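Local coordinates for protein glycoside Hydrolase (PDB 5TA0) that probably hydrolyses agarose chains as a gut-bacterial family 86 glycoside hydrolase, and binds neoagarooctaose in this crystal, at residues A[326-331]-A[347-352]; A[225-230]-A[272-277]; A[545-550]-A[621-626]. One frame throughout, in Å; residues are numbered along the deposited sequence.

Interaction 1. Residues A[326-331]-A[347-352]. With GAL (beta-D-galactopyranose), chain C; AAL (3,6-anhydro-alpha-L-galactopyranose), chain B; EDO (1,2-ethanediol), chain O; SO4 (sulfate ion), chain E.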
# COMPACT_ATOMS: atom_id res chain seq x y z
N TYR A 326 1.09 -4.75 3.13
CA TYR A 326 2.35 -4.02 3.16
C TYR A 326 2.87 -3.92 4.57
O TYR A 326 2.12 -4.05 5.53
CB TYR A 326 2.23 -2.63 2.55
CG TYR A 326 1.51 -1.56 3.34
CD1 TYR A 326 2.22 -0.68 4.16
CD2 TYR A 326 0.13 -1.35 3.22
CE1 TYR A 326 1.61 0.35 4.84
CE2 TYR A 326 -0.51 -0.32 3.93
CZ TYR A 326 0.24 0.54 4.70
OH TYR A 326 -0.33 1.60 5.37
N SER A 327 4.18 -3.67 4.64
CA SER A 327 4.98 -3.23 5.81
C SER A 327 6.36 -3.85 5.67
O SER A 327 7.06 -3.48 4.74
CB SER A 327 4.32 -3.37 7.19
OG SER A 327 4.16 -4.71 7.54
N ALA A 328 6.77 -4.71 6.61
CA ALA A 328 8.09 -5.36 6.54
C ALA A 328 7.92 -6.87 6.61
O ALA A 328 6.99 -7.39 7.25
CB ALA A 328 8.97 -4.89 7.69
N GLN A 329 8.83 -7.57 5.95
CA GLN A 329 9.03 -8.99 6.18
C GLN A 329 10.32 -9.07 6.99
O GLN A 329 11.33 -8.52 6.56
CB GLN A 329 9.14 -9.74 4.87
CG GLN A 329 9.45 -11.21 5.08
CD GLN A 329 9.23 -12.08 3.88
OE1 GLN A 329 9.00 -11.61 2.76
NE2 GLN A 329 9.35 -13.41 4.11
N THR A 330 10.29 -9.77 8.11
CA THR A 330 11.38 -9.74 9.08
C THR A 330 12.13 -11.09 9.12
O THR A 330 12.11 -11.78 10.12
CB THR A 330 10.87 -9.34 10.48
OG1 THR A 330 9.87 -10.26 10.93
CG2 THR A 330 10.28 -7.92 10.49
N HIS A 331 12.83 -11.42 8.05
CA HIS A 331 13.37 -12.79 7.86
C HIS A 331 14.17 -13.27 9.07
O HIS A 331 13.95 -14.36 9.56
CB HIS A 331 14.31 -12.86 6.69
CG HIS A 331 13.67 -12.52 5.39
ND1 HIS A 331 13.49 -11.22 4.98
CD2 HIS A 331 13.17 -13.30 4.41
CE1 HIS A 331 12.89 -11.21 3.81
NE2 HIS A 331 12.67 -12.46 3.45
N LEU A 347 6.22 -1.67 12.41
CA LEU A 347 5.67 -0.32 12.63
C LEU A 347 6.35 0.72 11.75
O LEU A 347 5.70 1.58 11.12
CB LEU A 347 5.76 0.10 14.11
CG LEU A 347 4.76 -0.58 15.04
CD1 LEU A 347 5.19 -0.39 16.48
CD2 LEU A 347 3.35 -0.05 14.81
N LYS A 348 7.68 0.72 11.74
CA LYS A 348 8.39 1.81 11.04
C LYS A 348 8.19 1.74 9.54
O LYS A 348 8.11 2.76 8.87
CB LYS A 348 9.88 1.88 11.44
CG LYS A 348 10.74 0.73 10.98
CD LYS A 348 12.15 0.85 11.57
CE LYS A 348 13.04 -0.34 11.29
NZ LYS A 348 13.56 -0.36 9.90
N SER A 349 8.10 0.52 9.00
CA SER A 349 7.78 0.36 7.58
C SER A 349 6.35 0.80 7.28
O SER A 349 6.12 1.45 6.26
CB SER A 349 8.01 -1.08 7.14
OG SER A 349 9.41 -1.35 7.04
N THR A 350 5.43 0.45 8.16
CA THR A 350 4.04 0.83 7.96
C THR A 350 3.87 2.33 7.88
O THR A 350 3.22 2.83 6.94
CB THR A 350 3.13 0.28 9.07
OG1 THR A 350 3.27 -1.13 9.14
CG2 THR A 350 1.68 0.60 8.75
N ASN A 351 4.43 3.06 8.83
CA ASN A 351 4.24 4.50 8.86
C ASN A 351 4.81 5.18 7.62
O ASN A 351 4.17 6.06 7.03
CB ASN A 351 4.85 5.11 10.12
CG ASN A 351 3.98 4.95 11.33
OD1 ASN A 351 2.77 5.04 11.27
ND2 ASN A 351 4.58 4.67 12.46
N SER A 352 6.02 4.80 7.20
CA SER A 352 6.63 5.41 6.03
C SER A 352 5.84 5.09 4.76
O SER A 352 5.56 5.99 3.96
CB SER A 352 8.09 5.02 5.85
OG SER A 352 8.88 5.51 6.92
C1 GAL C . 13.10 -15.81 1.28
C2 GAL C . 11.82 -15.89 2.08
C3 GAL C . 10.60 -15.57 1.22
C4 GAL C . 10.82 -14.28 0.43
C5 GAL C . 12.12 -14.37 -0.34
C6 GAL C . 12.36 -13.14 -1.19
O1 GAL C . 14.26 -15.99 2.12
O2 GAL C . 11.63 -17.19 2.63
O3 GAL C . 9.49 -15.51 2.11
O4 GAL C . 10.87 -13.15 1.32
O5 GAL C . 13.18 -14.54 0.62
O6 GAL C . 13.58 -13.28 -1.93
C1 AAL B . 8.21 -15.68 1.50
C2 AAL B . 7.35 -16.49 2.47
C3 AAL B . 5.91 -16.35 2.06
C4 AAL B . 5.47 -14.91 2.10
C5 AAL B . 6.20 -14.42 0.88
C6 AAL B . 5.86 -15.49 -0.13
O2 AAL B . 7.51 -16.03 3.82
O3 AAL B . 5.79 -16.69 0.66
O4 AAL B . 4.08 -14.85 1.86
O5 AAL B . 7.59 -14.41 1.20
C1 EDO O . -0.24 -2.22 11.97
O1 EDO O . -0.72 -1.17 11.18
C2 EDO O . 1.23 -1.92 12.11
O2 EDO O . 1.85 -2.63 11.04
S SO4 E . 10.49 -16.34 6.20
O1 SO4 E . 10.02 -14.95 6.41
O2 SO4 E . 10.10 -16.81 4.84
O3 SO4 E . 9.84 -17.22 7.20
O4 SO4 E . 11.96 -16.36 6.35
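At the mouth of the parallel-stranded barrel, where strand 321-326 gives way to the loop before helix 340-358, Y326, S327 and A328 pack on S349 and T350 of that helix. The Y326 ring crosses the T350 side chain at about a right angle and turns its edge to the helix, CE1 lying 3.6 Å from T350 O. At the corner, S327 CB comes within 3.2 Å of T350 OG1, a hydroxyl that also bonds to R346 O and accepts from the ethanediol. S349 CB rests 3.5 Å from S327 O, while S349 OG is held by D284. Beyond this buried root the loop meets the galactose, GAL. Q329, extended with CG anti to the backbone N (chi1 176°), accepts from GAL O4 through OE1 (2.8 Å). Q329 NE2 donates to GAL O3 (2.9 Å) and to the sulfate. H331 NE2 donates to the same GAL O4 (2.9 Å, 162° at the hydrogen), and Q329 CG lies against one face of its imidazole. A leucine in place of Q329 would probably leave GAL O3 without this donor and O4 without its acceptor. Sugar-binding loops at the C-terminal ends of strands are typical of glycoside hydrolase barrels.

Interaction 2. Residues A[225-230]-A[272-277]. With EDO (1,2-ethanediol), chain L.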
# COMPACT_ATOMS: atom_id res chain seq x y z
N PHE A 225 -5.39 -15.97 -17.43
CA PHE A 225 -6.31 -16.47 -16.39
C PHE A 225 -7.06 -15.33 -15.70
O PHE A 225 -8.24 -15.45 -15.42
CB PHE A 225 -5.47 -17.31 -15.43
CG PHE A 225 -6.15 -17.78 -14.17
CD1 PHE A 225 -6.84 -18.98 -14.16
CD2 PHE A 225 -5.97 -17.12 -12.97
CE1 PHE A 225 -7.40 -19.47 -12.99
CE2 PHE A 225 -6.51 -17.62 -11.80
CZ PHE A 225 -7.22 -18.79 -11.81
N HIS A 226 -6.39 -14.21 -15.45
CA HIS A 226 -7.05 -13.09 -14.82
C HIS A 226 -8.24 -12.55 -15.64
O HIS A 226 -9.28 -12.23 -15.07
CB HIS A 226 -6.08 -11.95 -14.52
CG HIS A 226 -5.28 -12.15 -13.27
ND1 HIS A 226 -4.29 -13.09 -13.14
CD2 HIS A 226 -5.35 -11.53 -12.07
CE1 HIS A 226 -3.80 -13.06 -11.91
NE2 HIS A 226 -4.41 -12.10 -11.25
N SER A 227 -8.09 -12.43 -16.95
CA SER A 227 -9.22 -11.98 -17.78
C SER A 227 -10.39 -12.95 -17.70
O SER A 227 -11.53 -12.55 -17.58
CB SER A 227 -8.79 -11.83 -19.23
OG SER A 227 -7.83 -10.78 -19.37
N THR A 228 -10.07 -14.25 -17.72
CA THR A 228 -11.11 -15.26 -17.64
C THR A 228 -11.82 -15.24 -16.29
O THR A 228 -13.05 -15.32 -16.21
CB THR A 228 -10.52 -16.62 -17.98
OG1 THR A 228 -10.06 -16.57 -19.35
CG2 THR A 228 -11.55 -17.76 -17.83
N ILE A 229 -11.07 -15.09 -15.20
CA ILE A 229 -11.69 -14.99 -13.88
C ILE A 229 -12.60 -13.76 -13.79
O ILE A 229 -13.73 -13.86 -13.31
CB ILE A 229 -10.67 -15.00 -12.72
CG1 ILE A 229 -9.83 -16.28 -12.72
CG2 ILE A 229 -11.37 -14.82 -11.38
CD1 ILE A 229 -10.58 -17.59 -12.65
N ALA A 230 -12.12 -12.62 -14.26
CA ALA A 230 -12.91 -11.40 -14.21
C ALA A 230 -14.24 -11.61 -14.95
O ALA A 230 -15.31 -11.21 -14.45
CB ALA A 230 -12.13 -10.23 -14.77
N GLY A 272 -4.79 -5.88 -18.60
CA GLY A 272 -5.03 -4.56 -18.00
C GLY A 272 -6.39 -3.97 -18.28
O GLY A 272 -7.04 -3.42 -17.40
N LYS A 273 -6.82 -4.08 -19.53
CA LYS A 273 -8.12 -3.57 -19.94
C LYS A 273 -9.30 -4.25 -19.25
O LYS A 273 -10.39 -3.68 -19.22
CB LYS A 273 -8.29 -3.68 -21.47
CG LYS A 273 -8.41 -5.10 -21.99
CD LYS A 273 -8.40 -5.23 -23.52
CE LYS A 273 -8.77 -6.65 -23.97
NZ LYS A 273 -8.11 -7.77 -23.22
N ASP A 274 -9.09 -5.46 -18.73
CA ASP A 274 -10.13 -6.23 -18.08
C ASP A 274 -10.15 -6.07 -16.56
O ASP A 274 -11.09 -6.53 -15.92
CB ASP A 274 -9.97 -7.71 -18.44
CG ASP A 274 -10.03 -7.95 -19.93
OD1 ASP A 274 -10.89 -7.34 -20.61
OD2 ASP A 274 -9.21 -8.76 -20.42
N MET A 275 -9.14 -5.43 -16.00
CA MET A 275 -9.05 -5.23 -14.55
C MET A 275 -9.69 -3.90 -14.17
O MET A 275 -9.42 -2.86 -14.80
CB MET A 275 -7.61 -5.25 -14.10
CG MET A 275 -6.86 -6.58 -14.32
SD MET A 275 -7.53 -8.03 -13.47
CE MET A 275 -8.59 -8.71 -14.75
N ASP A 276 -10.50 -3.91 -13.12
CA ASP A 276 -10.97 -2.64 -12.49
C ASP A 276 -9.92 -1.96 -11.65
O ASP A 276 -9.97 -0.75 -11.45
CB ASP A 276 -12.23 -2.89 -11.68
CG ASP A 276 -13.33 -3.47 -12.53
OD1 ASP A 276 -13.86 -2.73 -13.41
OD2 ASP A 276 -13.65 -4.65 -12.39
N PHE A 277 -9.00 -2.74 -11.08
CA PHE A 277 -7.93 -2.18 -10.26
C PHE A 277 -6.72 -3.10 -10.37
O PHE A 277 -6.84 -4.27 -10.76
CB PHE A 277 -8.38 -2.00 -8.79
CG PHE A 277 -8.73 -3.27 -8.07
CD1 PHE A 277 -10.00 -3.84 -8.18
CD2 PHE A 277 -7.79 -3.92 -7.27
CE1 PHE A 277 -10.33 -5.02 -7.53
CE2 PHE A 277 -8.12 -5.09 -6.62
CZ PHE A 277 -9.38 -5.64 -6.75
C1 EDO L . -13.77 -3.33 -17.21
O1 EDO L . -14.39 -3.61 -15.95
C2 EDO L . -12.39 -2.76 -16.94
O2 EDO L . -12.42 -1.76 -15.92
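The H226 imidazole receives M275 at its edge: SD lies 5.4 Å from the ring centroid and 76° off the ring normal, a sulfur-aromatic contact made near the ring plane. F267 also meets this ring edge-to-face, and H226 ND1 is taken up by L222 O one turn earlier in the helix. The M275 side chain bends at chi2 (-60°) and again at chi3, which folds its methyl back onto the helix. There CE lies 3.6 Å from H226 O and 3.9 Å from A230 CB, bridging one helical turn. The contact joins two adjacent parts of the barrel: helix 219-236, which leads to strand 242-247, and the loop that carries the chain from helix 264-271 into the next strand, 277-285. It therefore lies by the N-terminal end of a barrel strand, where M275 O and G272 O both accept from K319 NZ. Toward the outside, S227 OG donates to D274 OD2 at 2.7 Å, on the anti side of the carboxylate, somewhat out of its plane. K273 NZ makes a salt bridge to the same oxygen at 3.2 Å, approaching from above the plane, 36° out of it. Two donors thus grip D274 OD2, and the lysine would probably help keep the carboxylate charged. D276 OD2 pairs with K234 on helix 219-236, while its OD1 accepts from both hydroxyls of an ethanediol.

Interaction 3. Residues A[545-550]-A[621-626]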
# COMPACT_ATOMS: atom_id res chain seq x y z
N LEU A 545 19.10 11.54 -23.79
CA LEU A 545 17.79 10.87 -23.73
C LEU A 545 16.74 11.96 -23.58
O LEU A 545 16.79 12.73 -22.61
CB LEU A 545 17.73 9.89 -22.55
CG LEU A 545 18.64 8.66 -22.64
CD1 LEU A 545 18.51 7.79 -21.41
CD2 LEU A 545 18.31 7.82 -23.87
N VAL A 546 15.80 12.01 -24.51
CA VAL A 546 14.81 13.08 -24.56
C VAL A 546 13.44 12.52 -24.23
O VAL A 546 13.02 11.54 -24.83
CB VAL A 546 14.76 13.75 -25.95
CG1 VAL A 546 13.72 14.86 -25.99
CG2 VAL A 546 16.15 14.29 -26.31
N PHE A 547 12.77 13.16 -23.27
CA PHE A 547 11.39 12.83 -22.89
C PHE A 547 10.53 14.07 -23.07
O PHE A 547 11.01 15.21 -22.95
CB PHE A 547 11.33 12.39 -21.43
CG PHE A 547 12.01 11.09 -21.17
CD1 PHE A 547 13.38 11.04 -20.96
CD2 PHE A 547 11.30 9.89 -21.17
CE1 PHE A 547 14.03 9.83 -20.74
CE2 PHE A 547 11.96 8.69 -20.95
CZ PHE A 547 13.32 8.66 -20.75
N ASN A 548 9.26 13.85 -23.36
CA ASN A 548 8.30 14.92 -23.58
C ASN A 548 7.11 14.77 -22.65
O ASN A 548 6.50 13.70 -22.61
CB ASN A 548 7.81 14.89 -25.02
CG ASN A 548 8.92 15.18 -26.01
OD1 ASN A 548 9.47 14.27 -26.62
ND2 ASN A 548 9.28 16.44 -26.12
N ILE A 549 6.76 15.85 -21.95
CA ILE A 549 5.61 15.89 -21.05
C ILE A 549 4.76 17.05 -21.52
O ILE A 549 5.15 18.22 -21.36
CB ILE A 549 6.02 16.02 -19.58
CG1 ILE A 549 6.88 14.83 -19.14
CG2 ILE A 549 4.77 16.13 -18.69
CD1 ILE A 549 7.32 14.84 -17.69
N ASN A 550 3.58 16.73 -22.05
CA ASN A 550 2.75 17.69 -22.78
C ASN A 550 1.37 17.93 -22.16
O ASN A 550 0.91 17.18 -21.31
CB ASN A 550 2.60 17.19 -24.23
CG ASN A 550 3.92 17.08 -24.96
OD1 ASN A 550 4.86 17.84 -24.72
ND2 ASN A 550 4.00 16.09 -25.87
N ILE A 621 12.39 17.29 -21.76
CA ILE A 621 13.26 16.99 -20.63
C ILE A 621 14.38 16.11 -21.17
O ILE A 621 14.11 15.00 -21.64
CB ILE A 621 12.46 16.29 -19.51
CG1 ILE A 621 11.44 17.28 -18.91
CG2 ILE A 621 13.42 15.75 -18.45
CD1 ILE A 621 10.32 16.67 -18.08
N SER A 622 15.62 16.61 -21.11
CA SER A 622 16.78 15.93 -21.69
C SER A 622 17.72 15.50 -20.57
O SER A 622 18.04 16.28 -19.69
CB SER A 622 17.48 16.90 -22.65
OG SER A 622 18.82 16.57 -22.90
N LEU A 623 18.18 14.25 -20.64
CA LEU A 623 19.13 13.69 -19.68
C LEU A 623 20.37 13.20 -20.39
O LEU A 623 20.28 12.57 -21.43
CB LEU A 623 18.52 12.52 -18.93
CG LEU A 623 17.32 12.83 -18.05
CD1 LEU A 623 16.70 11.52 -17.58
CD2 LEU A 623 17.72 13.66 -16.86
N LYS A 624 21.54 13.50 -19.83
CA LYS A 624 22.79 12.98 -20.38
C LYS A 624 23.68 12.50 -19.26
O LYS A 624 24.06 13.28 -18.40
CB LYS A 624 23.52 14.05 -21.21
CG LYS A 624 24.76 13.50 -21.91
CD LYS A 624 25.55 14.61 -22.60
CE LYS A 624 24.82 15.15 -23.80
NZ LYS A 624 25.75 16.00 -24.59
N PHE A 625 24.02 11.22 -19.30
CA PHE A 625 24.86 10.60 -18.28
C PHE A 625 26.30 10.50 -18.79
O PHE A 625 26.50 10.37 -20.00
CB PHE A 625 24.33 9.20 -17.96
CG PHE A 625 22.99 9.19 -17.26
CD1 PHE A 625 22.91 9.10 -15.88
CD2 PHE A 625 21.82 9.29 -18.00
CE1 PHE A 625 21.66 9.08 -15.24
CE2 PHE A 625 20.57 9.29 -17.36
CZ PHE A 625 20.51 9.19 -15.99
N PRO A 626 27.27 10.51 -17.86
CA PRO A 626 28.70 10.41 -18.23
C PRO A 626 29.19 8.97 -18.44
O PRO A 626 30.32 8.77 -18.89
CB PRO A 626 29.40 11.01 -17.02
CG PRO A 626 28.52 10.64 -15.86
CD PRO A 626 27.12 10.80 -16.42
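Strands 545-549 and 621-624 run antiparallel, their axes 4.7 Å apart at the closest and their directions 159° apart, joined by two hydrogen-bonded pairs with a non-hydrogen-bonded pair between them. L545 and L623 exchange bonds both ways, L545 N to L623 O (2.8 Å) and L623 N to L545 O (2.9 Å). F547 and I621 do the same, and the bond from I621 N to F547 O is almost perfectly straight, 179° at the hydrogen. In the middle pair, V546 with S622, each CA points its hydrogen at a carbonyl instead: S622 CA lies 3.3 Å from L545 O, and V546 CA makes a longer contact with I621 O. Side chains alternate accordingly. L545, F547, I621 and L623 share one face of the sheet, while V546 and S622 occupy the other, where V546 is exposed and S622 OG bonds to E544. On the apolar face the closest side-chain meeting is between methyls: I549 CD1 touches I621 CD1 at 3.5 Å, the two side chains crossing obliquely. I549 reaches it because CG1 stands anti to its own carbonyl carbon (chi1 -60°) and the chain runs on extended to CD1. The F547 ring has its edge near I621 O, and more loosely its CE1 approaches L623 CD1 at 4.5 Å, diagonally across the ladder. The two strands belong to a four-stranded antiparallel sheet in which 545-549 is the end strand, although N548 also shares a backbone bond with T533 of strand 523-538, and 619-624 is flanked on its other side by strand 577-580. Its apolar face packs in a beta-sandwich manner on a second sheet: I621 and L623 meet I562 and L564 of strand 558-568, F547 meets V632 and V635 of strand 631-642, and I549 lies against Y530 and A532 of strand 523-538.

Interactions 1 and 2 both belong to the catalytic barrel, and interaction 3 to the C-terminal beta domain; they follow one another along the chain in the order 2, 1, 3. Interaction 1 alone contributes residues to the glycan pocket, through Q329 and H331, while in its buried packing the S327 side chain is about 10 Å from another bound galactose. Interaction 2 has its centre 29 Å from that of interaction 1, with nearest atoms about 13 Å apart, and lies near a calcium ion, about 9 Å from the H226 side chain. Interaction 3 is remote from both, its centre 35 Å from that of interaction 1 and 34 Å from that of interaction 2, and it joins strands within its own domain.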